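Local coordinates for periplasmic oligopeptide-binding protein (Burkholderia pseudomallei, PDB 3ZS6) that probably binds oligopeptides in the periplasm and hands them to an ABC transporter for uptake across the inner membrane, at residues A[304-318]-A[453-467]. Numbering follows the deposited sequence.
Sequences YGLMPKGVKGVQRPF and AALLTQAHDLAMNDY
Ala-453 sets its CA against Gly-313 O at 3.2 Å, a CA-H...O contact, and Leu-456 closes on the same carbonyl oxygen with CD1 while its CB meets Val-314 CG1. One turn on from Ala-453, Thr-457 turns OG1 beside its own backbone N (chi1 -61°). From there the hydroxyl donates a hydrogen bond to Ala-453 O and accepts the nearly straight bond from Gln-315 N, 2.8 Å from Thr-457 OG1 at 175°. The methyl CG2 of Thr-457 lies over one face of the Arg-316 guanidinium, offset to its rim.

His-460 stands at the middle of the contact. Its NE2 accepts, in the ring plane, from Leu-306 N at 3.0 Å, while Met-307 CG sits over the ring centre in a CH-pi contact of 3.4 Å. At ND1 a water also bonds Arg-316 O and Asp-461 OD1. In this family 5 solute-binding protein, helix 449-464 packs against the long loop joining strand 301-302, which pairs with strand 470-480 just after the helix, to helix 327-340; Met-307 also packs on Phe-416 and Phe-417 of helix 414-417.

Asp-461 takes Arg-316 end-on in a salt bridge, the two flat groups nearly coplanar (2°): NH2 to OD2 at 2.7 Å and NH1 to OD1, each oxygen using its syn lone pair. NH1 bonds Pro-317 O as well, which helps fix the guanidinium's rotation. Met-464 lays CB over the centre of the Phe-318 ring, 3.5 Å from the centroid, and runs SD past Gly-305 CA at 3.6 Å. A second water bridges Met-464 O to Tyr-304 O. Tyr-467 OH, hydrogen-bonded to Trp-322 NE1, lies at the edge of the Phe-318 ring.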
ATOM      1  N   TYR A 304     -15.365   9.143  -2.910  1.00 15.41           N
ATOM      2  CA  TYR A 304     -15.190  10.593  -2.941  1.00 15.48           C
ATOM      3  C   TYR A 304     -14.125  11.061  -1.951  1.00 19.86           C
ATOM      4  O   TYR A 304     -13.660  12.197  -2.018  1.00 20.49           O
ATOM      5  CB  TYR A 304     -16.531  11.284  -2.655  1.00 14.75           C
ATOM      6  CG  TYR A 304     -17.584  10.824  -3.625  1.00 18.98           C
ATOM      7  CD1 TYR A 304     -17.701  11.415  -4.875  1.00 17.73           C
ATOM      8  CD2 TYR A 304     -18.420   9.757  -3.318  1.00 21.50           C
ATOM      9  CE1 TYR A 304     -18.646  10.981  -5.784  1.00 17.95           C
ATOM     10  CE2 TYR A 304     -19.371   9.313  -4.224  1.00 20.43           C
ATOM     11  CZ  TYR A 304     -19.475   9.931  -5.452  1.00 19.07           C
ATOM     12  OH  TYR A 304     -20.399   9.492  -6.361  1.00 26.38           O
ATOM     13  N   GLY A 305     -13.757  10.177  -1.029  1.00 17.83           N
ATOM     14  CA  GLY A 305     -12.688  10.441  -0.085  1.00 10.60           C
ATOM     15  C   GLY A 305     -11.723   9.265  -0.028  1.00 13.80           C
ATOM     16  O   GLY A 305     -11.765   8.376  -0.891  1.00 14.94           O
ATOM     17  N   LEU A 306     -10.855   9.261   0.980  1.00 10.12           N
ATOM     18  CA  LEU A 306      -9.817   8.235   1.114  1.00 15.04           C
ATOM     19  C   LEU A 306     -10.275   6.990   1.875  1.00 13.86           C
ATOM     20  O   LEU A 306      -9.754   5.901   1.647  1.00 17.74           O
ATOM     21  CB  LEU A 306      -8.571   8.816   1.797  1.00 14.77           C
ATOM     22  CG  LEU A 306      -7.844   9.966   1.088  1.00 21.43           C
ATOM     23  CD1 LEU A 306      -6.699  10.498   1.962  1.00 20.02           C
ATOM     24  CD2 LEU A 306      -7.328   9.528  -0.281  1.00 19.76           C
ATOM     25  N   MET A 307     -11.229   7.154   2.791  1.00 15.43           N
ATOM     26  CA  MET A 307     -11.666   6.049   3.645  1.00 16.58           C
ATOM     27  C   MET A 307     -12.659   5.131   2.934  1.00 19.95           C
ATOM     28  O   MET A 307     -13.775   5.544   2.622  1.00 21.78           O
ATOM     29  CB  MET A 307     -12.315   6.570   4.942  1.00 17.55           C
ATOM     30  CG  MET A 307     -11.472   7.544   5.752  1.00 15.56           C
ATOM     31  SD  MET A 307      -9.995   6.793   6.467  1.00 20.42           S
ATOM     32  CE  MET A 307      -9.122   8.264   6.990  1.00 21.31           C
ATOM     33  N   PRO A 308     -12.266   3.871   2.695  1.00 16.91           N
ATOM     34  CA  PRO A 308     -13.218   2.907   2.128  1.00 19.00           C
ATOM     35  C   PRO A 308     -14.294   2.591   3.163  1.00 21.30           C
ATOM     36  O   PRO A 308     -13.994   2.576   4.356  1.00 19.10           O
ATOM     37  CB  PRO A 308     -12.363   1.656   1.870  1.00 18.24           C
ATOM     38  CG  PRO A 308     -10.928   2.079   2.064  1.00 15.49           C
ATOM     39  CD  PRO A 308     -10.956   3.267   2.980  1.00 16.41           C
ATOM     40  N   LYS A 309     -15.529   2.367   2.730  1.00 24.63           N
ATOM     41  CA  LYS A 309     -16.561   1.963   3.673  1.00 32.12           C
ATOM     42  C   LYS A 309     -16.101   0.679   4.362  1.00 31.95           C
ATOM     43  O   LYS A 309     -15.635  -0.251   3.702  1.00 27.54           O
ATOM     44  CB  LYS A 309     -17.895   1.742   2.960  1.00 41.88           C
ATOM     45  CG  LYS A 309     -19.017   1.278   3.880  1.00 51.24           C
ATOM     46  CD  LYS A 309     -20.269   0.891   3.103  1.00 58.86           C
ATOM     47  CE  LYS A 309     -20.888   2.086   2.393  1.00 63.32           C
ATOM     48  NZ  LYS A 309     -22.201   1.736   1.774  1.00 67.75           N
ATOM     49  N   GLY A 310     -16.200   0.637   5.686  1.00 36.20           N
ATOM     50  CA  GLY A 310     -15.820  -0.557   6.421  1.00 40.04           C
ATOM     51  C   GLY A 310     -14.519  -0.470   7.203  1.00 40.94           C
ATOM     52  O   GLY A 310     -14.277  -1.283   8.092  1.00 35.64           O
ATOM     53  N   VAL A 311     -13.672   0.502   6.879  1.00 32.29           N
ATOM     54  CA  VAL A 311     -12.414   0.643   7.598  1.00 23.88           C
ATOM     55  C   VAL A 311     -12.662   1.099   9.040  1.00 26.62           C
ATOM     56  O   VAL A 311     -13.451   2.006   9.284  1.00 23.70           O
ATOM     57  CB  VAL A 311     -11.462   1.623   6.892  1.00 23.55           C
ATOM     58  CG1 VAL A 311     -11.963   3.069   7.044  1.00 16.99           C
ATOM     59  CG2 VAL A 311     -10.049   1.472   7.438  1.00 22.55           C
ATOM     60  N   LYS A 312     -11.988   0.458   9.990  1.00 25.63           N
ATOM     61  CA  LYS A 312     -12.127   0.814  11.398  1.00 23.78           C
ATOM     62  C   LYS A 312     -11.589   2.218  11.703  1.00 21.59           C
ATOM     63  O   LYS A 312     -10.665   2.695  11.051  1.00 23.48           O
ATOM     64  CB  LYS A 312     -11.403  -0.208  12.274  1.00 23.59           C
ATOM     65  CG  LYS A 312     -11.953  -1.617  12.191  1.00 21.31           C
ATOM     66  CD  LYS A 312     -11.061  -2.570  12.961  1.00 27.06           C
ATOM     67  CE  LYS A 312     -11.431  -4.028  12.693  1.00 40.40           C
ATOM     68  NZ  LYS A 312     -12.765  -4.395  13.241  1.00 43.48           N
ATOM     69  N   GLY A 313     -12.165   2.873  12.703  1.00 22.91           N
ATOM     70  CA  GLY A 313     -11.664   4.167  13.138  1.00 21.44           C
ATOM     71  C   GLY A 313     -12.390   5.402  12.617  1.00 24.79           C
ATOM     72  O   GLY A 313     -12.172   6.500  13.126  1.00 29.42           O
ATOM     73  N   VAL A 314     -13.228   5.251  11.595  1.00 23.60           N
ATOM     74  CA  VAL A 314     -14.130   6.339  11.207  1.00 24.92           C
ATOM     75  C   VAL A 314     -15.569   5.854  11.189  1.00 26.23           C
ATOM     76  O   VAL A 314     -15.823   4.656  11.095  1.00 26.22           O
ATOM     77  CB  VAL A 314     -13.782   6.959   9.835  1.00 28.46           C
ATOM     78  CG1 VAL A 314     -12.474   7.723   9.922  1.00 21.20           C
ATOM     79  CG2 VAL A 314     -13.734   5.878   8.743  1.00 26.96           C
ATOM     80  N   GLN A 315     -16.512   6.783  11.279  1.00 26.66           N
ATOM     81  CA  GLN A 315     -17.915   6.400  11.374  1.00 32.48           C
ATOM     82  C   GLN A 315     -18.488   6.044  10.013  1.00 34.01           C
ATOM     83  O   GLN A 315     -19.422   5.252   9.916  1.00 38.59           O
ATOM     84  CB  GLN A 315     -18.733   7.520  12.022  1.00 31.81           C
ATOM     85  CG  GLN A 315     -18.173   7.982  13.354  1.00 32.41           C
ATOM     86  CD  GLN A 315     -18.868   9.224  13.878  1.00 38.98           C
ATOM     87  OE1 GLN A 315     -19.191  10.136  13.117  1.00 44.13           O
ATOM     88  NE2 GLN A 315     -19.105   9.262  15.186  1.00 32.50           N
ATOM     89  N   ARG A 316     -17.908   6.614   8.963  1.00 32.90           N
ATOM     90  CA  ARG A 316     -18.463   6.502   7.625  1.00 26.96           C
ATOM     91  C   ARG A 316     -17.530   7.170   6.636  1.00 24.87           C
ATOM     92  O   ARG A 316     -16.693   7.988   7.023  1.00 21.78           O
ATOM     93  CB  ARG A 316     -19.814   7.210   7.569  1.00 33.56           C
ATOM     94  CG  ARG A 316     -19.777   8.595   8.204  1.00 30.89           C
ATOM     95  CD  ARG A 316     -20.641   9.609   7.461  1.00 30.44           C
ATOM     96  NE  ARG A 316     -20.565  10.926   8.097  1.00 35.53           N
ATOM     97  CZ  ARG A 316     -19.640  11.843   7.821  1.00 36.63           C
ATOM     98  NH1 ARG A 316     -18.705  11.600   6.907  1.00 33.87           N
ATOM     99  NH2 ARG A 316     -19.650  13.006   8.456  1.00 33.17           N
ATOM    100  N   PRO A 317     -17.672   6.828   5.349  1.00 20.88           N
ATOM    101  CA  PRO A 317     -16.835   7.488   4.348  1.00 28.65           C
ATOM    102  C   PRO A 317     -17.278   8.931   4.138  1.00 32.32           C
ATOM    103  O   PRO A 317     -18.267   9.379   4.726  1.00 30.69           O
ATOM    104  CB  PRO A 317     -17.081   6.663   3.080  1.00 23.16           C
ATOM    105  CG  PRO A 317     -18.416   6.034   3.291  1.00 28.83           C
ATOM    106  CD  PRO A 317     -18.521   5.777   4.766  1.00 23.95           C
ATOM    107  N   PHE A 318     -16.524   9.648   3.317  1.00 28.34           N
ATOM    108  CA  PHE A 318     -16.852  11.014   2.954  1.00 28.15           C
ATOM    109  C   PHE A 318     -17.701  11.016   1.682  1.00 26.00           C
ATOM    110  O   PHE A 318     -17.302  10.472   0.651  1.00 24.47           O
ATOM    111  CB  PHE A 318     -15.563  11.813   2.753  1.00 25.90           C
ATOM    112  CG  PHE A 318     -15.765  13.157   2.116  1.00 20.16           C
ATOM    113  CD1 PHE A 318     -16.194  14.241   2.867  1.00 27.86           C
ATOM    114  CD2 PHE A 318     -15.510  13.338   0.768  1.00 15.65           C
ATOM    115  CE1 PHE A 318     -16.362  15.487   2.284  1.00 30.85           C
ATOM    116  CE2 PHE A 318     -15.676  14.572   0.172  1.00 20.05           C
ATOM    117  CZ  PHE A 318     -16.106  15.654   0.932  1.00 32.70           C
ATOM    118  N   ALA A 453     -13.284   7.954  16.895  1.00 24.01           N
ATOM    119  CA  ALA A 453     -13.853   7.824  15.556  1.00 32.04           C
ATOM    120  C   ALA A 453     -14.484   9.124  15.079  1.00 34.48           C
ATOM    121  O   ALA A 453     -14.289   9.542  13.938  1.00 29.65           O
ATOM    122  CB  ALA A 453     -14.875   6.696  15.518  1.00 34.61           C
ATOM    123  N   ALA A 454     -15.250   9.753  15.964  1.00 35.56           N
ATOM    124  CA  ALA A 454     -15.935  10.992  15.645  1.00 36.75           C
ATOM    125  C   ALA A 454     -14.938  12.041  15.177  1.00 30.84           C
ATOM    126  O   ALA A 454     -15.144  12.698  14.157  1.00 29.04           O
ATOM    127  CB  ALA A 454     -16.701  11.496  16.860  1.00 41.53           C
ATOM    128  N   LEU A 455     -13.854  12.190  15.931  1.00 24.98           N
ATOM    129  CA  LEU A 455     -12.825  13.169  15.598  1.00 24.64           C
ATOM    130  C   LEU A 455     -12.088  12.818  14.297  1.00 30.02           C
ATOM    131  O   LEU A 455     -11.763  13.703  13.508  1.00 29.67           O
ATOM    132  CB  LEU A 455     -11.837  13.328  16.761  1.00 26.39           C
ATOM    133  CG  LEU A 455     -12.403  14.006  18.013  1.00 33.73           C
ATOM    134  CD1 LEU A 455     -11.310  14.269  19.045  1.00 35.34           C
ATOM    135  CD2 LEU A 455     -13.106  15.300  17.645  1.00 36.53           C
ATOM    136  N   LEU A 456     -11.830  11.532  14.066  1.00 22.60           N
ATOM    137  CA  LEU A 456     -11.153  11.133  12.833  1.00 22.56           C
ATOM    138  C   LEU A 456     -12.050  11.366  11.620  1.00 23.28           C
ATOM    139  O   LEU A 456     -11.576  11.731  10.544  1.00 22.22           O
ATOM    140  CB  LEU A 456     -10.688   9.675  12.891  1.00 20.72           C
ATOM    141  CG  LEU A 456      -9.584   9.347  13.897  1.00 23.34           C
ATOM    142  CD1 LEU A 456      -9.147   7.888  13.741  1.00 22.69           C
ATOM    143  CD2 LEU A 456      -8.394  10.289  13.738  1.00 18.42           C
ATOM    144  N   THR A 457     -13.349  11.150  11.803  1.00 23.74           N
ATOM    145  CA  THR A 457     -14.318  11.381  10.746  1.00 22.72           C
ATOM    146  C   THR A 457     -14.358  12.870  10.419  1.00 28.39           C
ATOM    147  O   THR A 457     -14.339  13.264   9.247  1.00 26.88           O
ATOM    148  CB  THR A 457     -15.727  10.905  11.157  1.00 27.24           C
ATOM    149  OG1 THR A 457     -15.700   9.497  11.419  1.00 32.42           O
ATOM    150  CG2 THR A 457     -16.734  11.188  10.057  1.00 24.54           C
ATOM    151  N   GLN A 458     -14.394  13.694  11.463  1.00 26.77           N
ATOM    152  CA  GLN A 458     -14.392  15.141  11.287  1.00 30.75           C
ATOM    153  C   GLN A 458     -13.142  15.594  10.538  1.00 24.15           C
ATOM    154  O   GLN A 458     -13.231  16.371   9.592  1.00 24.46           O
ATOM    155  CB  GLN A 458     -14.505  15.861  12.631  1.00 31.11           C
ATOM    156  CG  GLN A 458     -14.480  17.374  12.503  1.00 34.38           C
ATOM    157  CD  GLN A 458     -14.511  18.079  13.844  1.00 37.05           C
ATOM    158  OE1 GLN A 458     -14.546  17.439  14.899  1.00 34.62           O
ATOM    159  NE2 GLN A 458     -14.490  19.408  13.810  1.00 39.27           N
ATOM    160  N   ALA A 459     -11.982  15.087  10.951  1.00 21.45           N
ATOM    161  CA  ALA A 459     -10.720  15.405  10.284  1.00 23.48           C
ATOM    162  C   ALA A 459     -10.674  14.935   8.821  1.00 24.16           C
ATOM    163  O   ALA A 459     -10.184  15.662   7.951  1.00 19.65           O
ATOM    164  CB  ALA A 459      -9.547  14.825  11.063  1.00 25.76           C
ATOM    165  N   HIS A 460     -11.164  13.726   8.552  1.00 23.92           N
ATOM    166  CA  HIS A 460     -11.184  13.222   7.179  1.00 25.36           C
ATOM    167  C   HIS A 460     -12.061  14.109   6.293  1.00 25.11           C
ATOM    168  O   HIS A 460     -11.610  14.576   5.242  1.00 22.29           O
ATOM    169  CB  HIS A 460     -11.642  11.756   7.103  1.00 15.84           C
ATOM    170  CG  HIS A 460     -11.690  11.207   5.705  1.00 15.89           C
ATOM    171  ND1 HIS A 460     -12.827  10.645   5.162  1.00 19.07           N
ATOM    172  CD2 HIS A 460     -10.744  11.147   4.735  1.00 16.80           C
ATOM    173  CE1 HIS A 460     -12.580  10.264   3.920  1.00 23.66           C
ATOM    174  NE2 HIS A 460     -11.324  10.559   3.635  1.00 15.22           N
ATOM    175  N   ASP A 461     -13.301  14.346   6.724  1.00 23.67           N
ATOM    176  CA  ASP A 461     -14.218  15.237   6.007  1.00 24.58           C
ATOM    177  C   ASP A 461     -13.583  16.599   5.741  1.00 22.97           C
ATOM    178  O   ASP A 461     -13.691  17.146   4.642  1.00 23.18           O
ATOM    179  CB  ASP A 461     -15.513  15.462   6.801  1.00 30.22           C
ATOM    180  CG  ASP A 461     -16.368  14.211   6.921  1.00 31.37           C
ATOM    181  OD1 ASP A 461     -16.107  13.211   6.213  1.00 27.26           O
ATOM    182  OD2 ASP A 461     -17.325  14.243   7.726  1.00 34.15           O
ATOM    183  N   LEU A 462     -12.941  17.158   6.761  1.00 23.71           N
ATOM    184  CA  LEU A 462     -12.328  18.474   6.632  1.00 20.87           C
ATOM    185  C   LEU A 462     -11.288  18.472   5.517  1.00 23.29           C
ATOM    186  O   LEU A 462     -11.273  19.364   4.660  1.00 21.89           O
ATOM    187  CB  LEU A 462     -11.683  18.905   7.950  1.00 23.85           C
ATOM    188  CG  LEU A 462     -11.136  20.336   7.973  1.00 24.52           C
ATOM    189  CD1 LEU A 462     -12.244  21.323   7.628  1.00 22.70           C
ATOM    190  CD2 LEU A 462     -10.509  20.672   9.332  1.00 22.20           C
ATOM    191  N   ALA A 463     -10.421  17.463   5.528  1.00 16.82           N
ATOM    192  CA  ALA A 463      -9.412  17.322   4.481  1.00 13.60           C
ATOM    193  C   ALA A 463     -10.022  17.154   3.085  1.00 12.16           C
ATOM    194  O   ALA A 463      -9.556  17.767   2.128  1.00 15.83           O
ATOM    195  CB  ALA A 463      -8.485  16.163   4.788  1.00 11.74           C
ATOM    196  N   MET A 464     -11.040  16.304   2.957  1.00 17.66           N
ATOM    197  CA  MET A 464     -11.592  16.005   1.631  1.00 21.27           C
ATOM    198  C   MET A 464     -12.339  17.205   1.032  1.00 25.78           C
ATOM    199  O   MET A 464     -12.451  17.326  -0.189  1.00 21.67           O
ATOM    200  CB  MET A 464     -12.495  14.766   1.661  1.00 19.71           C
ATOM    201  CG  MET A 464     -11.774  13.456   1.963  1.00 21.27           C
ATOM    202  SD  MET A 464     -10.446  13.049   0.810  1.00 22.12           S
ATOM    203  CE  MET A 464      -9.023  13.707   1.678  1.00 17.90           C
ATOM    204  N   ASN A 465     -12.851  18.085   1.890  1.00 25.28           N
ATOM    205  CA  ASN A 465     -13.464  19.322   1.412  1.00 22.14           C
ATOM    206  C   ASN A 465     -12.444  20.224   0.728  1.00 23.14           C
ATOM    207  O   ASN A 465     -12.805  21.151   0.003  1.00 24.49           O
ATOM    208  CB  ASN A 465     -14.174  20.060   2.548  1.00 29.85           C
ATOM    209  CG  ASN A 465     -15.523  19.450   2.880  1.00 40.95           C
ATOM    210  OD1 ASN A 465     -16.345  19.210   1.994  1.00 48.21           O
ATOM    211  ND2 ASN A 465     -15.754  19.186   4.158  1.00 43.54           N
ATOM    212  N   ASP A 466     -11.164  19.932   0.946  1.00 21.70           N
ATOM    213  CA  ASP A 466     -10.085  20.636   0.256  1.00 19.80           C
ATOM    214  C   ASP A 466      -9.674  19.945  -1.053  1.00 18.15           C
ATOM    215  O   ASP A 466      -8.892  20.487  -1.827  1.00 18.41           O
ATOM    216  CB  ASP A 466      -8.873  20.798   1.185  1.00 20.13           C
ATOM    217  CG  ASP A 466      -9.086  21.878   2.255  1.00 25.41           C
ATOM    218  OD1 ASP A 466     -10.040  22.676   2.124  1.00 27.44           O
ATOM    219  OD2 ASP A 466      -8.294  21.936   3.218  1.00 26.34           O
ATOM    220  N   TYR A 467     -10.207  18.747  -1.296  1.00 18.62           N
ATOM    221  CA  TYR A 467      -9.887  17.981  -2.514  1.00 14.63           C
ATOM    222  C   TYR A 467      -8.397  17.956  -2.845  1.00 19.25           C
ATOM    223  O   TYR A 467      -7.994  18.272  -3.962  1.00 20.35           O
ATOM    224  CB  TYR A 467     -10.723  18.490  -3.698  1.00 18.87           C
ATOM    225  CG  TYR A 467     -12.192  18.382  -3.391  1.00 18.75           C
ATOM    226  CD1 TYR A 467     -12.868  17.198  -3.612  1.00 18.62           C
ATOM    227  CD2 TYR A 467     -12.883  19.438  -2.801  1.00 24.82           C
ATOM    228  CE1 TYR A 467     -14.199  17.070  -3.295  1.00 28.83           C
ATOM    229  CE2 TYR A 467     -14.222  19.323  -2.486  1.00 19.74           C
ATOM    230  CZ  TYR A 467     -14.873  18.132  -2.738  1.00 25.64           C
ATOM    231  OH  TYR A 467     -16.204  17.986  -2.431  1.00 34.71           O
TER
HETATM  232  O   HOH W   1     -11.728  14.673  -1.704  1.00 26.03           O
HETATM  233  O   HOH W   2     -15.207  10.523   6.673  1.00 25.37           O